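PDB 5V0T: alpha,alpha-trehalose-phosphate synthase (UDP-forming) from Burkholderia xenovorans, which belongs to glycosyltransferase family 20, in the GT-B clan, and here holds uridine-5'-diphosphate and 6-O-phosphono-alpha-D-glucopyranose in its pockets. Local coordinates for residues A[15-20]-A[140-145]; A[291-296]-A[422-427]; A[271-276]-A[308-313]. All blocks are in the same frame, centred on the assembly; numbering follows the deposited sequence.

Contact 1. Residues A[15-20]-A[140-145]; sequences VSNRVA and DYHLIP. With G6P (6-O-phosphono-alpha-D-glucopyranose), chain J.
Asn17 lies across one face of the His142 imidazole, and its side chain can be traced atom by atom over that ring. Asn17 CB comes first, 3.8 Å from the centroid of the His142 ring and 15° off the ring normal, a CH-pi contact made by an aliphatic carbon. With CG anti to the backbone N (chi1 -173°), the amide carries on over the ring: Asn17 CG is 4.0 Å from His142 CD2, and Asn17 ND2 3.9 Å from it. The amide plane is only 20° from that of the imidazole, and the hydrogen bond between OD1 and the Tyr85 hydroxyl, on helix 79-98, restricts its rotation. Tyr141 CE2 lies over the opposite face of the His142 ring, toward its rim, so both faces have a neighbour, and the ring edge is turned to O3 of the bound 6-O-phosphono-alpha-D-glucopyranose. A water accepts from Asn17 N and, weakly, from His142 ND1.

The segments take in the end of strand 12-16 and the loop that follows the adjacent parallel strand 135-139, the place where Rossmann-like domains of GT-B proteins put their ligand-binding loops. Asp140 OD2 receives two ligand hydroxyls, O3 and O2, each at 2.6 Å, while OD1 accepts from the backbone N of His164, another residue of the same pocket. Arg18 bends at chi2 and chi3 to bring its guanidinium edge-on to the phosphate, NE donating to O3P and NH2 to O1P, each over 2.9 Å. Deeper toward the strands, Leu143 CD1 presses on the backbone at Ser16 CA (3.5 Å) and meets Val15 CG1 at 3.8 Å.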
# COMPACT_ATOMS: atom_id res chain seq x y z
N VAL A 15 8.95 13.64 1.35
CA VAL A 15 10.02 12.92 0.65
C VAL A 15 9.59 11.47 0.48
O VAL A 15 9.28 10.79 1.46
CB VAL A 15 11.35 12.99 1.43
CG1 VAL A 15 12.45 12.25 0.67
CG2 VAL A 15 11.74 14.44 1.74
N SER A 16 9.59 10.99 -0.77
CA SER A 16 9.31 9.58 -1.04
C SER A 16 10.05 9.19 -2.31
O SER A 16 10.52 10.05 -3.05
CB SER A 16 7.80 9.32 -1.23
OG SER A 16 7.33 10.08 -2.34
N ASN A 17 10.15 7.90 -2.55
CA ASN A 17 10.72 7.48 -3.83
C ASN A 17 9.74 7.76 -4.96
O ASN A 17 10.02 8.55 -5.87
CB ASN A 17 11.08 5.99 -3.81
CG ASN A 17 11.84 5.59 -5.06
OD1 ASN A 17 12.93 6.09 -5.32
ND2 ASN A 17 11.25 4.70 -5.85
N ARG A 18 8.58 7.12 -4.91
CA ARG A 18 7.55 7.30 -5.92
C ARG A 18 6.81 8.61 -5.68
O ARG A 18 6.38 8.89 -4.56
CB ARG A 18 6.56 6.13 -5.89
CG ARG A 18 5.44 6.25 -6.95
CD ARG A 18 6.01 6.17 -8.36
NE ARG A 18 6.40 4.80 -8.72
CZ ARG A 18 7.09 4.49 -9.81
NH1 ARG A 18 7.52 5.45 -10.62
NH2 ARG A 18 7.37 3.22 -10.09
N VAL A 19 6.69 9.42 -6.73
CA VAL A 19 5.99 10.70 -6.67
C VAL A 19 4.79 10.62 -7.61
O VAL A 19 4.88 10.01 -8.68
CB VAL A 19 6.94 11.86 -7.05
CG1 VAL A 19 6.22 13.19 -6.95
CG2 VAL A 19 8.17 11.87 -6.12
N ALA A 20 3.68 11.24 -7.21
CA ALA A 20 2.45 11.16 -8.00
C ALA A 20 2.70 11.70 -9.41
O ALA A 20 3.52 12.60 -9.60
CB ALA A 20 1.33 11.95 -7.33
N ASP A 140 8.49 5.71 3.59
CA ASP A 140 8.57 4.31 3.15
C ASP A 140 9.97 3.74 3.05
O ASP A 140 10.97 4.43 3.24
CB ASP A 140 7.83 4.09 1.82
CG ASP A 140 6.92 2.86 1.88
OD1 ASP A 140 6.85 2.26 2.98
OD2 ASP A 140 6.27 2.49 0.87
N TYR A 141 10.04 2.43 2.77
CA TYR A 141 11.21 1.62 3.05
C TYR A 141 12.44 1.99 2.22
O TYR A 141 13.56 1.66 2.62
CB TYR A 141 10.86 0.15 2.82
CG TYR A 141 10.28 -0.13 1.45
CD1 TYR A 141 8.94 0.11 1.16
CD2 TYR A 141 11.08 -0.66 0.45
CE1 TYR A 141 8.42 -0.16 -0.10
CE2 TYR A 141 10.58 -0.94 -0.80
CZ TYR A 141 9.25 -0.68 -1.08
OH TYR A 141 8.77 -1.00 -2.33
N HIS A 142 12.26 2.64 1.06
CA HIS A 142 13.42 3.04 0.25
C HIS A 142 14.31 4.01 1.00
O HIS A 142 15.51 4.12 0.70
CB HIS A 142 12.97 3.72 -1.05
CG HIS A 142 11.82 3.04 -1.72
ND1 HIS A 142 10.52 3.17 -1.29
CD2 HIS A 142 11.78 2.24 -2.81
CE1 HIS A 142 9.73 2.45 -2.07
NE2 HIS A 142 10.47 1.88 -3.00
N LEU A 143 13.75 4.74 1.96
CA LEU A 143 14.38 5.95 2.49
C LEU A 143 14.65 5.85 3.99
O LEU A 143 14.76 6.87 4.68
CB LEU A 143 13.52 7.17 2.14
CG LEU A 143 13.38 7.38 0.62
CD1 LEU A 143 12.33 8.43 0.32
CD2 LEU A 143 14.72 7.78 0.02
N ILE A 144 14.79 4.63 4.50
CA ILE A 144 15.14 4.40 5.91
C ILE A 144 16.40 5.17 6.33
O ILE A 144 16.40 5.73 7.44
CB ILE A 144 15.27 2.90 6.20
CG1 ILE A 144 13.87 2.25 6.19
CG2 ILE A 144 16.00 2.63 7.54
CD1 ILE A 144 13.89 0.70 6.14
N PRO A 145 17.47 5.25 5.53
CA PRO A 145 18.67 6.00 5.96
C PRO A 145 18.59 7.51 5.81
O PRO A 145 19.60 8.17 6.05
CB PRO A 145 19.78 5.45 5.03
CG PRO A 145 19.20 4.17 4.43
CD PRO A 145 17.74 4.47 4.31
C1 G6P J . 3.50 0.34 -2.34
C2 G6P J . 4.69 0.98 -1.64
C3 G6P J . 4.99 2.35 -2.26
C4 G6P J . 5.19 2.18 -3.77
C5 G6P J . 3.96 1.50 -4.37
C6 G6P J . 4.10 1.37 -5.89
O1 G6P J . 2.38 1.19 -2.12
O2 G6P J . 4.42 1.09 -0.23
O3 G6P J . 6.20 2.84 -1.67
O4 G6P J . 5.35 3.48 -4.39
O5 G6P J . 3.75 0.23 -3.75
O6 G6P J . 5.32 0.67 -6.21
P G6P J . 6.42 1.38 -7.15
O1P G6P J . 5.84 1.37 -8.54
O2P G6P J . 7.65 0.54 -6.97
O3P G6P J . 6.56 2.78 -6.60
O HOH W 1 9.42 5.72 -0.77

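Contact 2. Residues A[291-296]-A[422-427]; sequences FERLLE and GMAEAL
Leu294 and Leu427 face each other where two helices cross, Leu294 CD2 reaching Leu427 CB at 4.1 Å with the two side chains set at a slant to one another. The helix axes pass 8.2 Å apart at a crossing angle of -68°. A small residue at the crossing, Ala424, is consistent with so close an approach: it points its CB at the facing backbone, 3.8 Å from Leu294 N, and the CG methylene of Arg293 lies beside the same methyl. Leu427 CG is anti to its own carbonyl carbon (chi1 -70°), and CD1 is thereby brought to Phe291 CA at 3.9 Å, near the plane of the Phe291 ring and at its edge. The Phe291 side chain sets out away from segment 422-427, and its ring makes an edge-to-face contact with Phe307.

The Arg293 chain starts toward Ala424 and then bends away at chi2 and chi3. Arg293 NE forms a salt bridge with Glu296 OE1 whose hydrogen bond is weak; its strongest polar partner is Asp421, in a salt bridge to NH1. Between the two segments the contact is apolar, and the Arg293-Asp421 salt bridge adds a charged link between the helices beside it.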
# COMPACT_ATOMS: atom_id res chain seq x y z
N PHE A 291 -11.78 -18.87 -5.53
CA PHE A 291 -12.87 -18.73 -6.49
C PHE A 291 -13.11 -20.03 -7.23
O PHE A 291 -14.25 -20.42 -7.46
CB PHE A 291 -12.59 -17.58 -7.47
CG PHE A 291 -13.69 -17.37 -8.51
CD1 PHE A 291 -14.97 -16.99 -8.12
CD2 PHE A 291 -13.45 -17.58 -9.87
CE1 PHE A 291 -15.98 -16.80 -9.06
CE2 PHE A 291 -14.46 -17.39 -10.82
CZ PHE A 291 -15.73 -16.99 -10.42
N GLU A 292 -12.03 -20.72 -7.62
CA GLU A 292 -12.19 -22.04 -8.22
C GLU A 292 -12.88 -23.02 -7.26
O GLU A 292 -13.76 -23.79 -7.67
CB GLU A 292 -10.83 -22.58 -8.65
CG GLU A 292 -10.82 -24.04 -9.12
CD GLU A 292 -9.41 -24.49 -9.47
OE1 GLU A 292 -9.21 -25.15 -10.51
OE2 GLU A 292 -8.49 -24.13 -8.71
N ARG A 293 -12.48 -23.01 -5.98
CA ARG A 293 -13.12 -23.88 -4.99
C ARG A 293 -14.59 -23.52 -4.82
O ARG A 293 -15.44 -24.40 -4.63
CB ARG A 293 -12.36 -23.77 -3.65
CG ARG A 293 -12.87 -24.66 -2.52
CD ARG A 293 -12.59 -26.15 -2.76
NE ARG A 293 -11.20 -26.41 -3.15
CZ ARG A 293 -10.18 -26.55 -2.30
NH1 ARG A 293 -10.35 -26.46 -0.98
NH2 ARG A 293 -8.97 -26.77 -2.79
N LEU A 294 -14.93 -22.22 -4.88
CA LEU A 294 -16.34 -21.83 -4.87
C LEU A 294 -17.12 -22.52 -5.99
O LEU A 294 -18.18 -23.10 -5.77
CB LEU A 294 -16.46 -20.31 -4.99
CG LEU A 294 -17.90 -19.76 -5.15
CD1 LEU A 294 -18.69 -19.99 -3.86
CD2 LEU A 294 -17.91 -18.29 -5.56
N LEU A 295 -16.58 -22.47 -7.22
CA LEU A 295 -17.25 -23.07 -8.36
C LEU A 295 -17.32 -24.59 -8.24
O LEU A 295 -18.31 -25.21 -8.64
CB LEU A 295 -16.55 -22.65 -9.65
CG LEU A 295 -16.53 -21.14 -9.94
CD1 LEU A 295 -15.83 -20.82 -11.27
CD2 LEU A 295 -17.96 -20.55 -9.92
N GLU A 296 -16.27 -25.23 -7.69
CA GLU A 296 -16.28 -26.68 -7.52
C GLU A 296 -17.43 -27.14 -6.63
O GLU A 296 -18.08 -28.15 -6.92
CB GLU A 296 -14.95 -27.16 -6.91
CG GLU A 296 -13.75 -27.08 -7.83
CD GLU A 296 -12.45 -27.42 -7.11
OE1 GLU A 296 -12.47 -27.54 -5.86
OE2 GLU A 296 -11.42 -27.59 -7.80
N GLY A 422 -11.94 -21.55 3.56
CA GLY A 422 -12.45 -20.39 4.27
C GLY A 422 -12.71 -19.21 3.36
O GLY A 422 -13.72 -18.52 3.50
N MET A 423 -11.82 -18.97 2.40
CA MET A 423 -12.06 -17.87 1.48
C MET A 423 -13.25 -18.16 0.57
O MET A 423 -14.06 -17.27 0.32
CB MET A 423 -10.81 -17.56 0.67
CG MET A 423 -9.76 -16.88 1.53
SD MET A 423 -8.77 -15.74 0.57
CE MET A 423 -7.96 -16.84 -0.58
N ALA A 424 -13.38 -19.41 0.09
CA ALA A 424 -14.53 -19.75 -0.74
C ALA A 424 -15.83 -19.62 0.03
O ALA A 424 -16.85 -19.18 -0.52
CB ALA A 424 -14.39 -21.18 -1.29
N GLU A 425 -15.83 -20.03 1.31
CA GLU A 425 -17.03 -19.88 2.12
C GLU A 425 -17.37 -18.41 2.33
O GLU A 425 -18.55 -18.04 2.36
CB GLU A 425 -16.84 -20.59 3.46
CG GLU A 425 -16.85 -22.09 3.32
CD GLU A 425 -16.20 -22.79 4.50
OE1 GLU A 425 -16.15 -24.03 4.46
OE2 GLU A 425 -15.75 -22.12 5.45
N ALA A 426 -16.34 -17.56 2.47
CA ALA A 426 -16.58 -16.13 2.57
C ALA A 426 -17.18 -15.58 1.28
O ALA A 426 -18.07 -14.72 1.32
CB ALA A 426 -15.29 -15.39 2.91
N LEU A 427 -16.71 -16.05 0.11
CA LEU A 427 -17.31 -15.60 -1.15
C LEU A 427 -18.79 -15.96 -1.21
O LEU A 427 -19.62 -15.15 -1.63
CB LEU A 427 -16.58 -16.20 -2.35
CG LEU A 427 -15.16 -15.69 -2.63
CD1 LEU A 427 -14.57 -16.41 -3.86
CD2 LEU A 427 -15.13 -14.19 -2.84

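Contact 3. Residues A[271-276]-A[308-313]; sequences LIMSVD and LQIAPP. With UDP (uridine-5'-diphosphate), chain I.
Strands 270-275 and 305-310 are the two parallel strands of a beta-alpha-beta unit whose connection is helix 284-297, and they are next to each other in a six-stranded parallel sheet. Four backbone hydrogen bonds join them in the regular parallel pattern: Leu308 N to Ile272 O, Ser274 N to Leu308 O, Ile310 N to Ser274 O and Asp276 N to Ile310 O.

On the face of Ser274 and Gln309, the Gln309 chain bends at chi2 (74°) and turns its amide back over the neighbouring strand. Gln309 NE2 donates to Asp276 OD1 at 3.0 Å, almost straight at 172°; the donor lies on the anti side of the carboxylate, somewhat out of its plane. Gln309 NE2 also donates to Ile310 O at 3.0 Å from above the carbonyl plane, giving that oxygen a second donor besides Asp276 N. The amide is thus held by an acceptor from each segment, and Gln309 OE1 comes within 3.2 Å of Ser274 CB. Arg287 of the connecting helix forms a salt bridge with Asp276 OD1, while Ser274 OG bonds to Tyr370 O on the next strand.

The other face is apolar: Met273 and Leu308 run side by side, SD to CD2 4.2 Å, and Met273 CE meets Ile310 CD1 at 4.3 Å. At the C-terminal end of strand 270-275, Val275 CG1 lies 3.4 Å from C5 of uridine-5'-diphosphate; past the end of strand 305-310, Pro312 CG lies 3.7 Å from its O4. Such strand ends lining a nucleotide pocket are typical of the Rossmann-like C-terminal domain of GT-B glycosyltransferases.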
# COMPACT_ATOMS: atom_id res chain seq x y z
N LEU A 271 -21.00 -9.86 -9.62
CA LEU A 271 -19.62 -9.48 -9.90
C LEU A 271 -18.80 -9.53 -8.62
O LEU A 271 -19.11 -8.84 -7.65
CB LEU A 271 -19.55 -8.08 -10.51
CG LEU A 271 -18.15 -7.53 -10.78
CD1 LEU A 271 -17.40 -8.43 -11.78
CD2 LEU A 271 -18.26 -6.11 -11.31
N ILE A 272 -17.76 -10.35 -8.63
CA ILE A 272 -16.67 -10.26 -7.66
C ILE A 272 -15.55 -9.44 -8.30
O ILE A 272 -15.12 -9.73 -9.42
CB ILE A 272 -16.18 -11.67 -7.27
CG1 ILE A 272 -17.33 -12.52 -6.72
CG2 ILE A 272 -15.00 -11.58 -6.29
CD1 ILE A 272 -17.00 -14.01 -6.61
N MET A 273 -15.07 -8.42 -7.59
CA MET A 273 -14.07 -7.54 -8.16
C MET A 273 -12.83 -7.43 -7.26
O MET A 273 -12.94 -7.30 -6.04
CB MET A 273 -14.65 -6.14 -8.40
CG MET A 273 -13.64 -5.16 -9.04
SD MET A 273 -14.52 -3.70 -9.59
CE MET A 273 -13.13 -2.69 -10.17
N SER A 274 -11.66 -7.48 -7.89
CA SER A 274 -10.38 -7.25 -7.23
C SER A 274 -9.55 -6.28 -8.06
O SER A 274 -9.63 -6.26 -9.29
CB SER A 274 -9.59 -8.56 -7.07
OG SER A 274 -10.22 -9.47 -6.17
N VAL A 275 -8.73 -5.49 -7.37
CA VAL A 275 -7.79 -4.55 -7.99
C VAL A 275 -6.50 -4.62 -7.18
O VAL A 275 -6.50 -4.25 -6.00
CB VAL A 275 -8.30 -3.10 -7.99
CG1 VAL A 275 -7.25 -2.21 -8.63
CG2 VAL A 275 -9.64 -2.97 -8.72
N ASP A 276 -5.41 -5.07 -7.82
CA ASP A 276 -4.14 -5.29 -7.13
C ASP A 276 -3.00 -5.12 -8.12
O ASP A 276 -3.03 -5.75 -9.17
CB ASP A 276 -4.02 -6.72 -6.57
CG ASP A 276 -5.17 -7.13 -5.68
OD1 ASP A 276 -6.27 -7.37 -6.20
OD2 ASP A 276 -4.94 -7.26 -4.45
N LEU A 308 -13.79 -10.36 -11.77
CA LEU A 308 -12.94 -9.38 -12.44
C LEU A 308 -11.70 -9.13 -11.58
O LEU A 308 -11.80 -8.60 -10.46
CB LEU A 308 -13.72 -8.09 -12.67
CG LEU A 308 -12.91 -6.91 -13.22
CD1 LEU A 308 -12.34 -7.21 -14.61
CD2 LEU A 308 -13.75 -5.63 -13.23
N GLN A 309 -10.52 -9.51 -12.08
CA GLN A 309 -9.24 -9.20 -11.43
C GLN A 309 -8.50 -8.22 -12.32
O GLN A 309 -7.98 -8.58 -13.38
CB GLN A 309 -8.39 -10.45 -11.20
CG GLN A 309 -6.97 -10.10 -10.68
CD GLN A 309 -6.99 -9.66 -9.22
OE1 GLN A 309 -7.37 -10.42 -8.36
NE2 GLN A 309 -6.57 -8.40 -8.95
N ILE A 310 -8.45 -6.97 -11.90
CA ILE A 310 -7.59 -5.98 -12.53
C ILE A 310 -6.24 -6.06 -11.82
O ILE A 310 -6.16 -5.89 -10.59
CB ILE A 310 -8.20 -4.58 -12.45
CG1 ILE A 310 -9.48 -4.55 -13.28
CG2 ILE A 310 -7.21 -3.52 -12.97
CD1 ILE A 310 -10.22 -3.18 -13.29
N ALA A 311 -5.19 -6.38 -12.57
CA ALA A 311 -3.88 -6.67 -11.98
C ALA A 311 -2.79 -5.97 -12.77
O ALA A 311 -2.12 -6.57 -13.61
CB ALA A 311 -3.62 -8.18 -11.94
N PRO A 312 -2.59 -4.67 -12.54
CA PRO A 312 -1.67 -3.91 -13.38
C PRO A 312 -0.24 -4.39 -13.21
O PRO A 312 0.15 -4.87 -12.13
CB PRO A 312 -1.84 -2.46 -12.89
CG PRO A 312 -2.72 -2.49 -11.73
CD PRO A 312 -3.45 -3.79 -11.72
N PRO A 313 0.59 -4.23 -14.24
CA PRO A 313 2.02 -4.50 -14.10
C PRO A 313 2.62 -3.68 -12.97
O PRO A 313 2.23 -2.54 -12.73
CB PRO A 313 2.60 -4.06 -15.45
CG PRO A 313 1.41 -4.01 -16.39
CD PRO A 313 0.25 -3.63 -15.55
N1 UDP I . -4.90 1.98 -8.36
C2 UDP I . -5.09 2.79 -9.47
N3 UDP I . -5.13 2.13 -10.66
C4 UDP I . -5.02 0.78 -10.86
C5 UDP I . -4.83 0.00 -9.67
C6 UDP I . -4.79 0.62 -8.48
O2 UDP I . -5.19 4.00 -9.40
O4 UDP I . -5.09 0.33 -12.02
C1' UDP I . -4.85 2.64 -7.05
C2' UDP I . -5.96 2.19 -6.10
O2' UDP I . -7.14 2.95 -6.34
C3' UDP I . -5.32 2.50 -4.74
C4' UDP I . -3.84 2.19 -4.99
O4' UDP I . -3.64 2.29 -6.42
O3' UDP I . -5.47 3.86 -4.36
C5' UDP I . -3.37 0.85 -4.50
O5' UDP I . -3.07 0.99 -3.10
PA UDP I . -3.13 -0.25 -2.12
O1A UDP I . -4.40 -1.05 -2.33
O2A UDP I . -2.92 0.27 -0.75
O3A UDP I . -1.94 -1.19 -2.55
PB UDP I . -0.45 -0.96 -3.05
O1B UDP I . -0.02 0.31 -2.32
O2B UDP I . 0.29 -2.18 -2.45
O3B UDP I . -0.37 -0.87 -4.52

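In the fold
The three contacts illustrate how a GT-B protein places ligand pockets in its two Rossmann-like halves. Contacts 1 and 3 lie on opposite sides of the chain's centre, 26 Å apart between centres but about 8 Å between nearest atoms, each lining one ligand's pocket; the side chain of Pro312 is about 10 Å from 6-O-phosphono-alpha-D-glucopyranose, and that of His142 about 10 Å from uridine-5'-diphosphate. Contact 2 stands farther back, its centre 38 Å from that of contact 1 and 17 Å from that of contact 3. It continues contact 3 nonetheless: helix 284-297 connects the two strands, and Ile272 CD1 packs against Phe291 CE1 at 3.9 Å and Leu427 CD2 at 4.2 Å.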